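Local coordinates for lipid-transfer protein (Thermomonospora curvata, PDB 6OK1) that is a lipid-transfer protein of the thiolase superfamily, built on the thiolase fold, at residues V52-D57 against C107-N112. Sequence-based numbering, arbitrary orientation.
Sequences VTFTAD and CYRAFN
OD2 of Asp-57 is gripped by two donors of strand 104-112. The backbone N of Ala-110 reaches it at 3.1 Å, nearly in line with the C-O bond. NH1 of Arg-109 comes from above the carboxylate plane at 2.8 Å from OD2, closing a salt bridge between groups whose planes stand 72° apart. The other oxygen, OD1, accepts the backbone N of Ser-59 and a water that also donates to Ala-110 O, and it lies at the edge of the Tyr-108 ring. Both oxygens of this buried carboxylate are thus engaged, OD2 by the strand and OD1 by Ser-59 N and the water. Arg-109 gets there by bending at its second torsion (chi2 74°), which lays CD over one face of the Phe-54 ring, 3.6 Å from the centroid, as a CH-pi contact. Its guanidinium then runs on past the ring, one face toward the backbone of Ala-56 and Asp-57 and the other over Phe-111 CD2, and a second water joins NH2 to Ala-56 O.

Strands 50-54 and 104-112 are parallel neighbours in the N-terminal half of the thiolase fold, bridged at Val-52 and Cys-107, whose side chains face helix 86-98. Tyr-108 N donates to Val-52 O at 3.0 Å, but the next step of the ladder passes to a side chain: Thr-53 OG1, anti to its own N (chi1 -174°), donates to Tyr-108 O at 2.7 Å, from above the carbonyl plane. The same threonine sets CB over the Tyr-108 ring, 3.8 Å from its centroid, with CG2 near the hydroxyl, which hydrogen-bonds Ser-59 O. Beyond Thr-53 the chain parts from 104-112, while its other side stays bonded to strand 75-79; a type I turn, Phe-54 to Asp-57, brings Asp-57 back to the backbone of strand 104-112 at Ala-110.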
ATOM      1  N   VAL A  52      -3.315 -10.433  -1.028  1.00 21.08           N
ATOM      2  CA  VAL A  52      -3.007  -9.369  -0.070  1.00 20.04           C
ATOM      3  C   VAL A  52      -1.513  -9.413   0.242  1.00 18.43           C
ATOM      4  O   VAL A  52      -0.952 -10.483   0.487  1.00 20.19           O
ATOM      5  CB  VAL A  52      -3.839  -9.503   1.222  1.00 20.94           C
ATOM      6  CG1 VAL A  52      -3.584  -8.313   2.124  1.00 23.22           C
ATOM      7  CG2 VAL A  52      -5.360  -9.616   0.900  1.00 20.84           C
ATOM      8  N   THR A  53      -0.855  -8.257   0.241  1.00 20.55           N
ATOM      9  CA  THR A  53       0.544  -8.225   0.680  1.00 21.21           C
ATOM     10  C   THR A  53       0.807  -6.890   1.371  1.00 19.05           C
ATOM     11  O   THR A  53      -0.123  -6.152   1.719  1.00 19.52           O
ATOM     12  CB  THR A  53       1.504  -8.523  -0.485  1.00 20.54           C
ATOM     13  OG1 THR A  53       2.844  -8.622  -0.002  1.00 20.78           O
ATOM     14  CG2 THR A  53       1.455  -7.468  -1.562  1.00 19.96           C
ATOM     15  N   PHE A  54       2.081  -6.620   1.633  1.00 19.75           N
ATOM     16  CA  PHE A  54       2.532  -5.399   2.283  1.00 19.13           C
ATOM     17  C   PHE A  54       2.714  -4.284   1.253  1.00 21.51           C
ATOM     18  O   PHE A  54       3.042  -4.540   0.093  1.00 19.40           O
ATOM     19  CB  PHE A  54       3.888  -5.603   2.966  1.00 18.21           C
ATOM     20  CG  PHE A  54       3.903  -6.553   4.171  1.00 20.40           C
ATOM     21  CD1 PHE A  54       2.964  -7.591   4.354  1.00 21.13           C
ATOM     22  CD2 PHE A  54       4.937  -6.421   5.095  1.00 20.56           C
ATOM     23  CE1 PHE A  54       3.077  -8.455   5.443  1.00 21.63           C
ATOM     24  CE2 PHE A  54       5.041  -7.293   6.199  1.00 22.21           C
ATOM     25  CZ  PHE A  54       4.109  -8.275   6.374  1.00 20.12           C
ATOM     26  N   THR A  55       2.621  -3.034   1.710  1.00 19.73           N
ATOM     27  CA  THR A  55       2.833  -1.921   0.771  1.00 18.05           C
ATOM     28  C   THR A  55       4.198  -2.010   0.090  1.00 20.85           C
ATOM     29  O   THR A  55       4.325  -1.711  -1.111  1.00 22.09           O
ATOM     30  CB  THR A  55       2.677  -0.570   1.479  1.00 20.05           C
ATOM     31  OG1 THR A  55       3.406  -0.579   2.711  1.00 25.63           O
ATOM     32  CG2 THR A  55       1.276  -0.334   1.811  1.00 15.45           C
ATOM     33  N   ALA A  56       5.227  -2.437   0.822  1.00 21.02           N
ATOM     34  CA  ALA A  56       6.605  -2.423   0.326  1.00 24.00           C
ATOM     35  C   ALA A  56       6.958  -3.632  -0.527  1.00 23.93           C
ATOM     36  O   ALA A  56       8.045  -3.637  -1.135  1.00 24.01           O
ATOM     37  CB  ALA A  56       7.618  -2.339   1.488  1.00 25.78           C
ATOM     38  N   ASP A  57       6.099  -4.642  -0.579  1.00 22.31           N
ATOM     39  CA  ASP A  57       6.395  -5.823  -1.362  1.00 20.71           C
ATOM     40  C   ASP A  57       6.440  -5.475  -2.846  1.00 20.20           C
ATOM     41  O   ASP A  57       5.526  -4.831  -3.365  1.00 20.90           O
ATOM     42  CB  ASP A  57       5.375  -6.919  -1.093  1.00 21.37           C
ATOM     43  CG  ASP A  57       5.908  -8.270  -1.502  1.00 27.92           C
ATOM     44  OD1 ASP A  57       5.971  -8.519  -2.722  1.00 21.25           O
ATOM     45  OD2 ASP A  57       6.337  -9.069  -0.636  1.00 23.36           O
ATOM     46  N   CYS A 107      -2.380 -14.462   1.212  1.00 22.27           N
ATOM     47  CA  CYS A 107      -1.600 -13.403   1.831  1.00 19.86           C
ATOM     48  C   CYS A 107      -0.131 -13.791   1.732  1.00 19.94           C
ATOM     49  O   CYS A 107       0.214 -14.932   2.037  1.00 23.94           O
ATOM     50  CB  CYS A 107      -1.992 -13.226   3.302  1.00 25.53           C
ATOM     51  SG  CYS A 107      -3.761 -13.124   3.589  1.00 24.49           S
ATOM     52  N   TYR A 108       0.736 -12.864   1.297  1.00 21.31           N
ATOM     53  CA  TYR A 108       2.131 -13.250   1.080  1.00 22.26           C
ATOM     54  C   TYR A 108       3.098 -12.104   1.353  1.00 22.00           C
ATOM     55  O   TYR A 108       2.728 -10.930   1.376  1.00 22.69           O
ATOM     56  CB  TYR A 108       2.350 -13.769  -0.357  1.00 22.88           C
ATOM     57  CG  TYR A 108       2.143 -12.723  -1.444  1.00 24.28           C
ATOM     58  CD1 TYR A 108       0.894 -12.501  -1.978  1.00 25.56           C
ATOM     59  CD2 TYR A 108       3.202 -11.971  -1.940  1.00 20.84           C
ATOM     60  CE1 TYR A 108       0.705 -11.545  -2.971  1.00 19.96           C
ATOM     61  CE2 TYR A 108       3.008 -11.004  -2.924  1.00 21.74           C
ATOM     62  CZ  TYR A 108       1.763 -10.816  -3.434  1.00 24.18           C
ATOM     63  OH  TYR A 108       1.537  -9.884  -4.397  1.00 23.62           O
ATOM     64  N   ARG A 109       4.363 -12.476   1.551  1.00 20.21           N
ATOM     65  CA  ARG A 109       5.473 -11.546   1.631  1.00 20.05           C
ATOM     66  C   ARG A 109       6.708 -12.324   1.222  1.00 22.49           C
ATOM     67  O   ARG A 109       6.924 -13.436   1.709  1.00 22.36           O
ATOM     68  CB  ARG A 109       5.630 -10.973   3.051  1.00 21.20           C
ATOM     69  CG  ARG A 109       6.649  -9.854   3.193  1.00 19.55           C
ATOM     70  CD  ARG A 109       6.139  -8.556   2.611  1.00 21.56           C
ATOM     71  NE  ARG A 109       7.067  -7.453   2.858  1.00 23.45           N
ATOM     72  CZ  ARG A 109       8.009  -7.028   2.029  1.00 23.06           C
ATOM     73  NH1 ARG A 109       8.183  -7.570   0.821  1.00 23.38           N
ATOM     74  NH2 ARG A 109       8.807  -6.027   2.415  1.00 24.30           N
ATOM     75  N   ALA A 110       7.508 -11.752   0.334  1.00 20.05           N
ATOM     76  CA  ALA A 110       8.763 -12.393  -0.044  1.00 20.25           C
ATOM     77  C   ALA A 110       9.811 -11.347  -0.378  1.00 22.72           C
ATOM     78  O   ALA A 110       9.509 -10.332  -1.012  1.00 23.54           O
ATOM     79  CB  ALA A 110       8.564 -13.337  -1.239  1.00 22.26           C
ATOM     80  N   PHE A 111      11.047 -11.585   0.056  1.00 22.03           N
ATOM     81  CA  PHE A 111      12.094 -10.610  -0.202  1.00 20.34           C
ATOM     82  C   PHE A 111      13.468 -11.246  -0.070  1.00 21.19           C
ATOM     83  O   PHE A 111      13.635 -12.341   0.493  1.00 21.29           O
ATOM     84  CB  PHE A 111      11.986  -9.385   0.730  1.00 22.45           C
ATOM     85  CG  PHE A 111      11.730  -9.703   2.188  1.00 23.57           C
ATOM     86  CD1 PHE A 111      12.501 -10.623   2.888  1.00 25.17           C
ATOM     87  CD2 PHE A 111      10.759  -8.990   2.888  1.00 28.89           C
ATOM     88  CE1 PHE A 111      12.282 -10.866   4.254  1.00 26.77           C
ATOM     89  CE2 PHE A 111      10.538  -9.211   4.253  1.00 31.10           C
ATOM     90  CZ  PHE A 111      11.302 -10.167   4.937  1.00 24.98           C
ATOM     91  N   ASN A 112      14.458 -10.525  -0.593  1.00 22.41           N
ATOM     92  CA  ASN A 112      15.865 -10.806  -0.356  1.00 23.39           C
ATOM     93  C   ASN A 112      16.460  -9.713   0.523  1.00 20.72           C
ATOM     94  O   ASN A 112      17.250  -8.894   0.077  1.00 24.53           O
ATOM     95  CB  ASN A 112      16.611 -10.869  -1.677  1.00 22.53           C
ATOM     96  CG  ASN A 112      16.265 -12.097  -2.465  1.00 27.66           C
ATOM     97  OD1 ASN A 112      16.197 -13.202  -1.917  1.00 23.57           O
ATOM     98  ND2 ASN A 112      16.027 -11.918  -3.761  1.00 26.92           N
TER
HETATM   99  O   HOH W   1      10.421  -5.118   0.227  1.00 35.02           O
HETATM  100  O   HOH W   2       7.833 -10.441  -3.269  1.00 26.84           O